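Local coordinates for protein geobacter metallireducens SMUG1 (Geobacter metallireducens, PDB 5H9I) that belongs to the uracil-DNA glycosylase superfamily as a SMUG1-type protein and holds a xanthine molecule in its pocket, at residues A[94-98]-A[99-103]; A[31-34]-A[35-38]; A[190-193]-A[194-198]; A[170-173]-A[174-178]; A[41-44]-A[45-49]. One frame throughout, in Å; residues are numbered along the deposited sequence. Where two conformers were deposited one is given.

Contact 1 of 5, residues A[94-98]-A[99-103]; sequences AGEHP and KKRVD
The imidazole of His97 takes the backbone N-H of Lys99 at its edge: Lys99 N lies 3.0 Å from His97 ND1, 8° out of the ring plane, and the N-H points almost straight at the nitrogen. One face of the same ring carries CD of Pro98, set off toward the rim. The aliphatic chain of Lys99 runs alongside the ring in the same direction, its CB 3.5 Å from His97 ND1, before its NZ reaches the carbonyl of Glu149. With ND1 accepting from Lys99 and NE2 bonded to the carbonyl of Ala148, both ring nitrogens are engaged and the rotation of the ring is fixed. The carboxylate of Glu96 is the second flat group. Its OE2 receives Val102 N at 2.8 Å on the anti side, 33° out of the carboxylate plane. CG stands anti to the backbone N (chi1 179°), and the extended chain carries the carboxylate across to CA of Arg101, 3.4 Å from OE2. Arg92 forms a salt bridge with the same oxygen, so a backbone N-H and a guanidinium share it. At the bend, Lys100 N donates to His97 O over 2.9 Å. A water accepts from Arg101 N and donates to Pro98 O, bridging the bend, while NH1 of Arg101 pairs with OD2 of Asp103 at 2.8 Å. This is a type I beta turn from His97 to Lys100, here braced by side-chain-to-backbone bonds from Glu96 and His97, in the loop between helices 77-84 and 112-125.

Contact 2 of 5, residues A[31-34]-A[35-38]; sequences YNPL and LYAR
Tyr36 turns one ring face to Pro33: CA of Pro33 lies 3.6 Å from the centroid of the Tyr36 ring and 14° off its normal, a CH-pi contact over the centre of the ring. The proline ring runs alongside the tyrosine, with Pro33 CB 3.8 Å from Tyr36 CZ. CB of Tyr31 comes to the edge of the Tyr36 ring, near its plane. This packing depends on the first torsion of Tyr36, which sets CG between its own backbone N and carbonyl carbon (chi1 68°) and folds the ring back over the start of the helix. Separately, CG of Leu35 meets ND2 of Asn32 at 3.7 Å, an apolar branch against the amide.

The backbone behind these groups is the short helix 33-36, which follows strand 29-31 and is capped by Asn32. OD1 of this N-cap residue accepts from Leu34 N at 3.0 Å, the N-H arriving from above the carbonyl plane of the amide. Its main-chain oxygen is gripped twice: Leu35 N is 2.8 Å and Tyr36 N 3.3 Å from Asn32 O. Ala37 N then bonds to Pro33 O over 2.9 Å.

Further out, the Tyr36 hydroxyl is hydrogen-bonded to the carbonyl of Ala68, and Val102 touches the tyrosine side chain. Tyr31 pairs through its backbone with Leu144 of the antiparallel sheet. Arg38, whose CB lies 3.4 Å from Leu34 O, sends its guanidinium to a salt bridge with Asp12 of helix 7-19.

Contact 3 of 5, residues A[190-193]-A[194-198]; sequences GAFA and EARCH
Arg196 leaves the helix beside Phe192, one turn earlier, and can be followed outward atom by atom. Its CB lies 3.8 Å from both Phe192 O and Ala193 O. CG comes over one face of the Phe192 ring, 3.8 Å from the centroid and 23° off the normal, a CH-pi contact displaced toward the rim at CZ. CD passes beyond the rim, 3.9 Å from Phe192 CE1. Bends at chi2 and chi3 turn the chain along the ring and lead the guanidinium off it, its plane 39° from that of the ring. Beyond the helix, NE bonds to the hydroxyl of Tyr140 and NH2 makes a salt bridge with Asp171, so the charged end is held by two partners while CG rests on the phenyl face.

Helix 191-201 is the crossover helix of a beta-alpha-beta unit, between parallel strands 185-189 and 207-211, and Gly190 is its N-cap. Regular i to i+4 bonds run along this first turn; Glu194 N, for instance, donates to Gly190 O at 3.1 Å.

Away from Phe192, His198 NE2 donates to Glu194 OE1 over 3.0 Å, again between residues one turn apart. The oxygen lies in the imidazole plane, whereas the N-H arrives from above the carboxylate plane. A water donates to the other oxygen, Glu194 OE2, and also to Ala191 O, tying the carboxylate back to the first turn.

Contact 4 of 5, residues A[170-173]-A[174-178]; sequences CDLA and LRRTV
Ala173 O is gripped by two donors from Thr177: the hydroxyl OG1 at 2.8 Å and the backbone N at 2.9 Å, reaching it from opposite faces of the carbonyl plane. Thr177 OG1 stands anti to its own carbonyl carbon (chi1 -59°), which brings the hydroxyl back along the helix to the oxygen one turn earlier. The hydroxyl is thereby satisfied within the helix although the residue is buried.

Both segments belong to the long helix 160-181, which packs against helix 7-19, helix 191-201 and strand 55-59 of the parallel sheet. Leu174 touches Leu56 and Val58 of that strand.

On the more exposed side, two arginines reach back along the preceding turn. Leu172 CD2 lies over one face of the Arg176 guanidinium, set toward its rim and 3.5 Å from Arg176 NH1. The Arg175 guanidinium has Asp171 O over the centre of one face, 3.7 Å above the plane, and its NH1 touches Asp171 CB at 3.7 Å. The carboxylate oxygen Asp171 OD2 stays 4.5 Å from Arg175 NH1, too far for a salt bridge; NH1 is hydrogen-bonded to the carbonyl of Ala200, while OD1 of Asp171 is hydrogen-bonded to the Tyr140 hydroxyl.

Contact 5 of 5, residues A[41-44]-A[45-49]; sequences HVAY and LSRFG
His41 offers a ring face to Leu45: CG of the leucine lies 4.2 Å from the imidazole centroid, 26° off its normal, and Leu45 CD1 comes to 3.5 Å from His41 NE2. Both ring nitrogens are already taken, ND1 by the carbonyl of Gly71 and NE2 by the hydroxyl of Ser11, which fixes the ring that faces the leucine. At Val42 the carbonyl oxygen accepts from Ser46 N at 2.8 Å; in one of two conformers of the serine, OG donates to it as well. Ala43 CB lies against one face of the Arg47 guanidinium, toward its rim, 3.7 Å from Arg47 NE, which the extended chain brings back over it. Tyr44 crosses Phe48 at about a right angle, with Tyr44 CD1 3.9 Å from Phe48 CD2, and its carbonyl accepts from Phe48 N as the helix ends at Phe48, before Gly49. The Tyr44 hydroxyl is bonded to the carbonyl of Val137.

Helix 38-48 thus rests on several elements: Leu45 touches Leu7 and Ser11 of helix 7-19, Phe48 meets Phe132 of helix 128-132, and the Tyr44 ring lies against Phe136 of strand 135-139.

Along the chain the order is contact 2, contact 5, contact 1, contact 4 and contact 3. Contacts 2 and 5 sit on successive helices, 33-36 and 38-48, and touch where Leu34 CD2 packs 3.5 Å from His41 NE2. Contact 1, a loop about 20 Å from the centre of the chain, is tied to contact 2 by the Tyr31 hydroxyl, which probably bonds to Lys100 O and His97 N. Contacts 3 and 4, with centres 13 Å apart, join helices 191-201 and 160-181 through the Arg196-Asp171 salt bridge. The five therefore form two groups in this UDG-like fold, 1-2-5 and 3-4, with contacts 2 and 3 on opposite sides of the chain's centre.

Contact 1 of 5, residues A[94-98]-A[99-103]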
loop_
_atom_site.group_PDB
_atom_site.type_symbol
_atom_site.label_atom_id
_atom_site.label_comp_id
_atom_site.label_asym_id
_atom_site.label_seq_id
_atom_site.Cartn_x
_atom_site.Cartn_y
_atom_site.Cartn_z
ATOM N N ALA A 94 14.215 10.471 8.749
ATOM C CA ALA A 94 14.892 11.748 8.933
ATOM C C ALA A 94 13.859 12.787 9.133
ATOM O O ALA A 94 12.875 12.881 8.383
ATOM C CB ALA A 94 15.762 12.015 7.759
ATOM N N GLY A 95 14.031 13.596 10.182
ATOM C CA GLY A 95 12.995 14.608 10.433
ATOM C C GLY A 95 11.647 14.134 10.913
ATOM O O GLY A 95 10.695 14.895 10.804
ATOM N N GLU A 96 11.577 12.909 11.479
ATOM C CA GLU A 96 10.376 12.379 12.087
ATOM C C GLU A 96 9.655 13.471 12.853
ATOM O O GLU A 96 10.309 14.195 13.593
ATOM C CB GLU A 96 10.821 11.301 13.070
ATOM C CG GLU A 96 9.728 10.636 13.833
ATOM C CD GLU A 96 10.238 9.822 14.954
ATOM O OE1 GLU A 96 10.879 10.439 15.905
ATOM O OE2 GLU A 96 10.038 8.605 15.058
ATOM N N HIS A 97 8.332 13.595 12.731
ATOM C CA HIS A 97 7.567 14.583 13.492
ATOM C C HIS A 97 7.123 14.006 14.798
ATOM O O HIS A 97 6.619 12.904 14.872
ATOM C CB HIS A 97 6.383 14.998 12.667
ATOM C CG HIS A 97 5.699 16.238 13.176
ATOM N ND1 HIS A 97 4.944 16.216 14.315
ATOM C CD2 HIS A 97 5.720 17.503 12.746
ATOM C CE1 HIS A 97 4.538 17.456 14.593
ATOM N NE2 HIS A 97 4.953 18.242 13.625
ATOM N N PRO A 98 7.195 14.780 15.922
ATOM C CA PRO A 98 6.805 14.174 17.156
ATOM C C PRO A 98 5.391 13.698 17.314
ATOM O O PRO A 98 5.173 12.921 18.190
ATOM C CB PRO A 98 7.026 15.313 18.246
ATOM C CG PRO A 98 7.498 16.447 17.487
ATOM C CD PRO A 98 7.731 16.159 16.044
ATOM N N LYS A 99 4.471 14.179 16.472
ATOM C CA LYS A 99 3.083 13.751 16.541
ATOM C C LYS A 99 2.873 12.459 15.709
ATOM O O LYS A 99 1.837 11.877 15.807
ATOM C CB LYS A 99 2.185 14.807 15.975
ATOM C CG LYS A 99 1.952 15.958 16.925
ATOM C CD LYS A 99 1.136 16.974 16.179
ATOM C CE LYS A 99 1.044 18.252 17.000
ATOM N NZ LYS A 99 0.170 19.127 16.222
ATOM N N LYS A 100 3.914 12.007 15.111
ATOM C CA LYS A 100 3.847 10.856 14.100
ATOM C C LYS A 100 5.104 10.047 14.222
ATOM O O LYS A 100 5.841 9.868 13.250
ATOM C CB LYS A 100 3.592 11.393 12.740
ATOM C CG LYS A 100 2.297 12.126 12.556
ATOM C CD LYS A 100 1.091 11.220 12.655
ATOM C CE LYS A 100 -0.265 11.890 12.478
ATOM N NZ LYS A 100 -0.451 12.432 11.140
ATOM N N ARG A 101 5.480 9.665 15.396
ATOM C CA ARG A 101 6.659 8.923 15.664
ATOM C C ARG A 101 6.571 7.483 15.061
ATOM O O ARG A 101 5.495 6.919 15.024
ATOM C CB ARG A 101 6.829 8.780 17.137
ATOM C CG ARG A 101 7.110 10.142 17.819
ATOM C CD ARG A 101 7.129 9.911 19.309
ATOM N NE ARG A 101 8.242 9.049 19.731
ATOM C CZ ARG A 101 8.135 7.844 20.324
ATOM N NH1 ARG A 101 6.948 7.294 20.570
ATOM N NH2 ARG A 101 9.234 7.198 20.686
ATOM N N VAL A 102 7.712 7.020 14.651
ATOM C CA VAL A 102 7.872 5.679 14.084
ATOM C C VAL A 102 8.505 4.793 15.144
ATOM O O VAL A 102 9.734 4.777 15.282
ATOM C CB VAL A 102 8.620 5.694 12.779
ATOM C CG1 VAL A 102 8.860 4.301 12.229
ATOM C CG2 VAL A 102 7.932 6.540 11.756
ATOM N N ASP A 103 7.639 4.143 15.935
ATOM C CA ASP A 103 8.069 3.180 16.918
ATOM C C ASP A 103 8.213 1.725 16.358
ATOM O O ASP A 103 8.641 0.802 17.029
ATOM C CB ASP A 103 7.174 3.169 18.121
ATOM C CG ASP A 103 7.188 4.500 18.880
ATOM O OD1 ASP A 103 8.220 5.199 18.740
ATOM O OD2 ASP A 103 6.177 4.882 19.478
HETATM O O HOH W 1 3.650 10.164 17.870
#

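Contact 2 of 5, residues A[31-34]-A[35-38]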
loop_
_atom_site.group_PDB
_atom_site.type_symbol
_atom_site.label_atom_id
_atom_site.label_comp_id
_atom_site.label_asym_id
_atom_site.label_seq_id
_atom_site.Cartn_x
_atom_site.Cartn_y
_atom_site.Cartn_z
ATOM N N TYR A 31 7.969 10.824 4.831
ATOM C CA TYR A 31 8.454 9.559 5.336
ATOM C C TYR A 31 8.486 8.499 4.218
ATOM O O TYR A 31 7.552 8.350 3.550
ATOM C CB TYR A 31 7.524 8.998 6.414
ATOM C CG TYR A 31 7.380 9.702 7.763
ATOM C CD1 TYR A 31 7.920 10.935 8.011
ATOM C CD2 TYR A 31 6.689 9.104 8.755
ATOM C CE1 TYR A 31 7.759 11.535 9.240
ATOM C CE2 TYR A 31 6.517 9.689 9.985
ATOM C CZ TYR A 31 7.069 10.901 10.218
ATOM O OH TYR A 31 6.899 11.478 11.432
ATOM N N ASN A 32 9.568 7.762 4.112
ATOM C CA ASN A 32 9.707 6.675 3.115
ATOM C C ASN A 32 10.067 5.333 3.785
ATOM O O ASN A 32 11.230 4.982 4.018
ATOM C CB ASN A 32 10.725 7.029 2.086
ATOM C CG ASN A 32 10.739 6.052 0.957
ATOM O OD1 ASN A 32 10.003 5.051 0.999
ATOM N ND2 ASN A 32 11.460 6.442 -0.103
ATOM N N PRO A 33 9.028 4.546 4.155
ATOM C CA PRO A 33 9.194 3.277 4.843
ATOM C C PRO A 33 10.009 2.278 3.965
ATOM O O PRO A 33 10.499 1.286 4.514
ATOM C CB PRO A 33 7.786 2.802 5.195
ATOM C CG PRO A 33 6.956 3.757 4.529
ATOM C CD PRO A 33 7.610 4.961 4.073
ATOM N N LEU A 34 10.101 2.528 2.657
ATOM C CA LEU A 34 10.931 1.654 1.828
ATOM C C LEU A 34 12.334 1.746 2.245
ATOM O O LEU A 34 13.121 0.798 2.009
ATOM C CB LEU A 34 10.821 2.001 0.330
ATOM C CG LEU A 34 9.476 2.004 -0.279
ATOM C CD1 LEU A 34 9.467 2.217 -1.787
ATOM C CD2 LEU A 34 8.683 0.719 0.049
ATOM N N LEU A 35 12.719 2.844 2.890
ATOM C CA LEU A 35 14.081 3.036 3.373
ATOM C C LEU A 35 14.246 2.695 4.832
ATOM O O LEU A 35 15.197 2.013 5.207
ATOM C CB LEU A 35 14.505 4.467 3.091
ATOM C CG LEU A 35 14.409 4.982 1.688
ATOM C CD1 LEU A 35 14.845 6.454 1.536
ATOM C CD2 LEU A 35 15.269 4.154 0.798
ATOM N N TYR A 36 13.359 3.151 5.692
ATOM C CA TYR A 36 13.524 2.922 7.113
ATOM C C TYR A 36 12.920 1.646 7.685
ATOM O O TYR A 36 13.208 1.268 8.756
ATOM C CB TYR A 36 13.068 4.164 7.913
ATOM C CG TYR A 36 11.605 4.484 7.902
ATOM C CD1 TYR A 36 10.733 3.747 8.651
ATOM C CD2 TYR A 36 11.122 5.539 7.204
ATOM C CE1 TYR A 36 9.409 4.051 8.677
ATOM C CE2 TYR A 36 9.797 5.862 7.239
ATOM C CZ TYR A 36 8.940 5.103 7.960
ATOM O OH TYR A 36 7.643 5.427 8.004
ATOM N N ALA A 37 12.091 0.994 6.882
ATOM C CA ALA A 37 11.500 -0.284 7.264
ATOM C C ALA A 37 11.726 -1.294 6.146
ATOM O O ALA A 37 10.881 -2.043 5.806
ATOM C CB ALA A 37 10.016 -0.140 7.549
ATOM N N ARG A 38 12.934 -1.273 5.633
ATOM C CA ARG A 38 13.276 -2.072 4.482
ATOM C C ARG A 38 13.257 -3.579 4.749
ATOM O O ARG A 38 12.771 -4.292 3.977
ATOM C CB ARG A 38 14.611 -1.606 3.878
ATOM C CG ARG A 38 14.936 -2.378 2.595
ATOM C CD ARG A 38 15.956 -1.780 1.631
ATOM N NE ARG A 38 16.003 -2.516 0.353
ATOM C CZ ARG A 38 16.578 -3.698 0.208
ATOM N NH1 ARG A 38 17.158 -4.260 1.241
ATOM N NH2 ARG A 38 16.578 -4.327 -0.958
#

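Contact 3 of 5, residues A[190-193]-A[194-198]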
loop_
_atom_site.group_PDB
_atom_site.type_symbol
_atom_site.label_atom_id
_atom_site.label_comp_id
_atom_site.label_asym_id
_atom_site.label_seq_id
_atom_site.Cartn_x
_atom_site.Cartn_y
_atom_site.Cartn_z
ATOM N N GLY A 190 -10.392 2.000 -2.543
ATOM C CA GLY A 190 -10.792 3.451 -2.543
ATOM C C GLY A 190 -10.713 4.053 -3.899
ATOM O O GLY A 190 -10.103 3.531 -4.847
ATOM N N ALA A 191 -11.353 5.200 -4.020
ATOM C CA ALA A 191 -11.459 5.873 -5.321
ATOM C C ALA A 191 -10.177 6.417 -5.863
ATOM O O ALA A 191 -9.990 6.408 -7.090
ATOM C CB ALA A 191 -12.481 7.070 -5.136
ATOM N N PHE A 192 -9.320 6.977 -5.011
ATOM C CA PHE A 192 -8.051 7.536 -5.493
ATOM C C PHE A 192 -7.182 6.422 -6.101
ATOM O O PHE A 192 -6.665 6.545 -7.214
ATOM C CB PHE A 192 -7.272 8.309 -4.455
ATOM C CG PHE A 192 -5.838 8.528 -4.817
ATOM C CD1 PHE A 192 -5.421 9.706 -5.462
ATOM C CD2 PHE A 192 -4.849 7.497 -4.494
ATOM C CE1 PHE A 192 -4.058 9.850 -5.767
ATOM C CE2 PHE A 192 -3.560 7.595 -4.743
ATOM C CZ PHE A 192 -3.135 8.814 -5.391
ATOM N N ALA A 193 -7.046 5.337 -5.356
ATOM C CA ALA A 193 -6.256 4.242 -5.891
ATOM C C ALA A 193 -6.853 3.711 -7.140
ATOM O O ALA A 193 -6.122 3.442 -8.068
ATOM C CB ALA A 193 -6.072 3.126 -4.842
ATOM N N GLU A 194 -8.140 3.539 -7.243
ATOM C CA GLU A 194 -8.798 3.055 -8.451
ATOM C C GLU A 194 -8.422 3.988 -9.622
ATOM O O GLU A 194 -8.099 3.481 -10.676
ATOM C CB GLU A 194 -10.276 2.933 -8.370
ATOM C CG GLU A 194 -10.888 2.339 -9.622
ATOM C CD GLU A 194 -12.338 2.666 -9.801
ATOM O OE1 GLU A 194 -12.902 1.989 -10.696
ATOM O OE2 GLU A 194 -12.932 3.403 -9.029
ATOM N N ALA A 195 -8.513 5.300 -9.384
ATOM C CA ALA A 195 -8.272 6.217 -10.522
ATOM C C ALA A 195 -6.840 6.157 -10.984
ATOM O O ALA A 195 -6.607 6.173 -12.234
ATOM C CB ALA A 195 -8.599 7.645 -10.102
ATOM N N ARG A 196 -5.881 6.019 -10.052
ATOM C CA ARG A 196 -4.499 5.842 -10.476
ATOM C C ARG A 196 -4.290 4.546 -11.273
ATOM O O ARG A 196 -3.460 4.516 -12.186
ATOM C CB ARG A 196 -3.542 5.864 -9.332
ATOM C CG ARG A 196 -3.545 7.195 -8.524
ATOM C CD ARG A 196 -3.415 8.449 -9.382
ATOM N NE ARG A 196 -2.360 8.381 -10.400
ATOM C CZ ARG A 196 -2.372 9.001 -11.574
ATOM N NH1 ARG A 196 -3.358 9.837 -11.903
ATOM N NH2 ARG A 196 -1.342 8.831 -12.410
ATOM N N CYS A 197 -4.948 3.449 -10.854
ATOM C CA CYS A 197 -4.816 2.189 -11.577
ATOM C C CYS A 197 -5.366 2.382 -13.029
ATOM O O CYS A 197 -4.735 1.831 -13.920
ATOM C CB CYS A 197 -5.551 1.061 -10.866
ATOM S SG CYS A 197 -4.794 0.590 -9.246
ATOM N N HIS A 198 -6.510 2.995 -13.230
ATOM C CA HIS A 198 -6.991 3.166 -14.597
ATOM C C HIS A 198 -5.977 3.997 -15.345
ATOM O O HIS A 198 -5.683 3.649 -16.539
ATOM C CB HIS A 198 -8.359 3.852 -14.596
ATOM C CG HIS A 198 -9.497 3.012 -14.177
ATOM N ND1 HIS A 198 -9.954 1.955 -14.894
ATOM C CD2 HIS A 198 -10.330 3.122 -13.122
ATOM C CE1 HIS A 198 -11.012 1.429 -14.299
ATOM N NE2 HIS A 198 -11.229 2.110 -13.194
HETATM O O HOH W 2 -12.171 6.297 -8.822
#

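Contact 4 of 5, residues A[170-173]-A[174-178]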
loop_
_atom_site.group_PDB
_atom_site.type_symbol
_atom_site.label_atom_id
_atom_site.label_comp_id
_atom_site.label_asym_id
_atom_site.label_seq_id
_atom_site.Cartn_x
_atom_site.Cartn_y
_atom_site.Cartn_z
ATOM N N CYS A 170 5.380 6.550 -9.410
ATOM C CA CYS A 170 4.448 5.544 -8.912
ATOM C C CYS A 170 3.760 4.768 -10.002
ATOM O O CYS A 170 3.572 3.525 -9.955
ATOM C CB CYS A 170 3.457 6.183 -7.945
ATOM S SG CYS A 170 4.224 6.831 -6.435
ATOM N N ASP A 171 3.401 5.459 -11.111
ATOM C CA ASP A 171 2.811 4.730 -12.266
ATOM C C ASP A 171 3.771 3.687 -12.885
ATOM O O ASP A 171 3.365 2.597 -13.242
ATOM C CB ASP A 171 2.442 5.761 -13.398
ATOM C CG ASP A 171 1.244 6.635 -13.115
ATOM O OD1 ASP A 171 0.537 6.495 -12.090
ATOM O OD2 ASP A 171 1.087 7.643 -13.947
ATOM N N LEU A 172 5.037 4.121 -12.992
ATOM C CA LEU A 172 6.033 3.220 -13.537
ATOM C C LEU A 172 6.212 1.937 -12.626
ATOM O O LEU A 172 6.219 0.818 -13.131
ATOM C CB LEU A 172 7.383 3.914 -13.668
ATOM C CG LEU A 172 8.625 3.040 -13.977
ATOM C CD1 LEU A 172 8.409 2.297 -15.281
ATOM C CD2 LEU A 172 9.842 3.939 -13.994
ATOM N N ALA A 173 6.223 2.197 -11.306
ATOM C CA ALA A 173 6.386 1.053 -10.378
ATOM C C ALA A 173 5.161 0.143 -10.507
ATOM O O ALA A 173 5.255 -1.065 -10.397
ATOM C CB ALA A 173 6.571 1.539 -8.953
ATOM N N LEU A 174 3.963 0.721 -10.635
ATOM C CA LEU A 174 2.779 -0.074 -10.748
ATOM C C LEU A 174 2.720 -0.941 -12.036
ATOM O O LEU A 174 2.395 -2.079 -12.021
ATOM C CB LEU A 174 1.476 0.780 -10.610
ATOM C CG LEU A 174 0.166 0.091 -10.685
ATOM C CD1 LEU A 174 0.009 -1.066 -9.698
ATOM C CD2 LEU A 174 -0.961 1.174 -10.531
ATOM N N ARG A 175 3.087 -0.263 -13.182
ATOM C CA ARG A 175 3.212 -1.014 -14.376
ATOM C C ARG A 175 4.243 -2.177 -14.262
ATOM O O ARG A 175 3.925 -3.267 -14.703
ATOM C CB ARG A 175 3.587 -0.112 -15.564
ATOM C CG ARG A 175 2.435 0.729 -16.059
ATOM C CD ARG A 175 2.801 1.502 -17.266
ATOM N NE ARG A 175 3.696 2.606 -17.056
ATOM C CZ ARG A 175 3.287 3.843 -16.758
ATOM N NH1 ARG A 175 2.023 4.142 -16.644
ATOM N NH2 ARG A 175 4.216 4.772 -16.575
ATOM N N ARG A 176 5.408 -1.910 -13.654
ATOM C CA ARG A 176 6.362 -2.945 -13.465
ATOM C C ARG A 176 5.794 -4.093 -12.582
ATOM O O ARG A 176 6.032 -5.271 -12.885
ATOM C CB ARG A 176 7.596 -2.389 -12.794
ATOM C CG ARG A 176 8.469 -1.545 -13.746
ATOM C CD ARG A 176 9.499 -0.836 -13.031
ATOM N NE ARG A 176 10.534 -0.323 -13.966
ATOM C CZ ARG A 176 11.427 0.579 -13.640
ATOM N NH1 ARG A 176 11.494 1.202 -12.474
ATOM N NH2 ARG A 176 12.310 0.891 -14.634
ATOM N N THR A 177 5.055 -3.720 -11.556
ATOM C CA THR A 177 4.446 -4.724 -10.670
ATOM C C THR A 177 3.508 -5.626 -11.426
ATOM O O THR A 177 3.430 -6.863 -11.260
ATOM C CB THR A 177 3.782 -4.016 -9.480
ATOM O OG1 THR A 177 4.740 -3.253 -8.773
ATOM C CG2 THR A 177 3.096 -5.040 -8.612
ATOM N N VAL A 178 2.699 -4.994 -12.291
ATOM C CA VAL A 178 1.724 -5.753 -13.069
ATOM C C VAL A 178 2.421 -6.630 -14.134
ATOM O O VAL A 178 2.004 -7.772 -14.370
ATOM C CB VAL A 178 0.665 -4.771 -13.701
ATOM C CG1 VAL A 178 -0.152 -5.446 -14.796
ATOM C CG2 VAL A 178 -0.201 -4.256 -12.574
#

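Contact 5 of 5, residues A[41-44]-A[45-49]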
loop_
_atom_site.group_PDB
_atom_site.type_symbol
_atom_site.label_atom_id
_atom_site.label_comp_id
_atom_site.label_asym_id
_atom_site.label_seq_id
_atom_site.Cartn_x
_atom_site.Cartn_y
_atom_site.Cartn_z
ATOM N N HIS A 41 9.687 -4.768 5.025
ATOM C CA HIS A 41 9.044 -4.615 3.700
ATOM C C HIS A 41 9.524 -5.699 2.728
ATOM O O HIS A 41 8.706 -6.325 2.069
ATOM C CB HIS A 41 9.379 -3.256 3.165
ATOM C CG HIS A 41 8.757 -2.976 1.831
ATOM N ND1 HIS A 41 7.378 -2.791 1.671
ATOM C CD2 HIS A 41 9.266 -2.947 0.587
ATOM C CE1 HIS A 41 7.126 -2.614 0.389
ATOM N NE2 HIS A 41 8.246 -2.711 -0.292
ATOM N N VAL A 42 10.839 -5.900 2.643
ATOM C CA VAL A 42 11.341 -6.948 1.770
ATOM C C VAL A 42 10.924 -8.337 2.225
ATOM O O VAL A 42 10.738 -9.219 1.389
ATOM C CB VAL A 42 12.883 -6.754 1.608
ATOM C CG1 VAL A 42 13.475 -7.927 0.855
ATOM C CG2 VAL A 42 13.175 -5.444 0.870
ATOM N N ALA A 43 10.833 -8.585 3.542
ATOM C CA ALA A 43 10.239 -9.796 4.011
ATOM C C ALA A 43 8.836 -10.056 3.416
ATOM O O ALA A 43 8.530 -11.132 2.960
ATOM C CB ALA A 43 10.216 -9.869 5.556
ATOM N N TYR A 44 8.034 -9.009 3.464
ATOM C CA TYR A 44 6.660 -9.160 2.957
ATOM C C TYR A 44 6.714 -9.395 1.437
ATOM O O TYR A 44 6.060 -10.322 0.931
ATOM C CB TYR A 44 5.909 -7.838 3.244
ATOM C CG TYR A 44 4.563 -7.700 2.555
ATOM C CD1 TYR A 44 3.513 -8.522 2.919
ATOM C CD2 TYR A 44 4.396 -6.766 1.542
ATOM C CE1 TYR A 44 2.253 -8.427 2.310
ATOM C CE2 TYR A 44 3.125 -6.690 0.912
ATOM C CZ TYR A 44 2.104 -7.535 1.311
ATOM O OH TYR A 44 0.895 -7.480 0.636
ATOM N N LEU A 45 7.534 -8.637 0.668
ATOM C CA LEU A 45 7.637 -8.845 -0.752
ATOM C C LEU A 45 8.125 -10.247 -1.088
ATOM O O LEU A 45 7.589 -10.915 -1.973
ATOM C CB LEU A 45 8.570 -7.879 -1.422
ATOM C CG LEU A 45 8.231 -6.401 -1.230
ATOM C CD1 LEU A 45 9.376 -5.594 -1.955
ATOM C CD2 LEU A 45 6.880 -6.001 -1.696
ATOM N N SER A 46 9.104 -10.736 -0.337
ATOM C CA SER A 46 9.775 -11.970 -0.707
ATOM C C SER A 46 8.988 -13.174 -0.253
ATOM O O SER A 46 8.912 -14.186 -0.986
ATOM C CB SER A 46 11.099 -12.022 -0.017
ATOM O OG SER A 46 11.954 -10.908 -0.376
ATOM N N ARG A 47 8.352 -13.119 0.884
ATOM C CA ARG A 47 7.603 -14.244 1.427
ATOM C C ARG A 47 6.247 -14.429 0.780
ATOM O O ARG A 47 5.734 -15.557 0.702
ATOM C CB ARG A 47 7.419 -14.092 2.946
ATOM C CG ARG A 47 8.719 -14.155 3.709
ATOM C CD ARG A 47 8.561 -13.918 5.194
ATOM N NE ARG A 47 9.878 -13.569 5.727
ATOM C CZ ARG A 47 10.127 -13.373 7.018
ATOM N NH1 ARG A 47 9.227 -13.557 7.930
ATOM N NH2 ARG A 47 11.345 -12.931 7.311
ATOM N N PHE A 48 5.634 -13.294 0.359
ATOM C CA PHE A 48 4.219 -13.305 -0.080
ATOM C C PHE A 48 4.042 -12.764 -1.456
ATOM O O PHE A 48 2.925 -12.971 -1.983
ATOM C CB PHE A 48 3.415 -12.515 0.939
ATOM C CG PHE A 48 3.566 -13.117 2.340
ATOM C CD1 PHE A 48 3.121 -14.356 2.609
ATOM C CD2 PHE A 48 4.078 -12.375 3.404
ATOM C CE1 PHE A 48 3.270 -14.950 3.889
ATOM C CE2 PHE A 48 4.277 -12.923 4.649
ATOM C CZ PHE A 48 3.841 -14.195 4.900
ATOM N N GLY A 49 5.033 -12.213 -2.101
ATOM C CA GLY A 49 4.821 -11.573 -3.406
ATOM C C GLY A 49 5.409 -12.375 -4.527
ATOM O O GLY A 49 5.663 -11.735 -5.604
#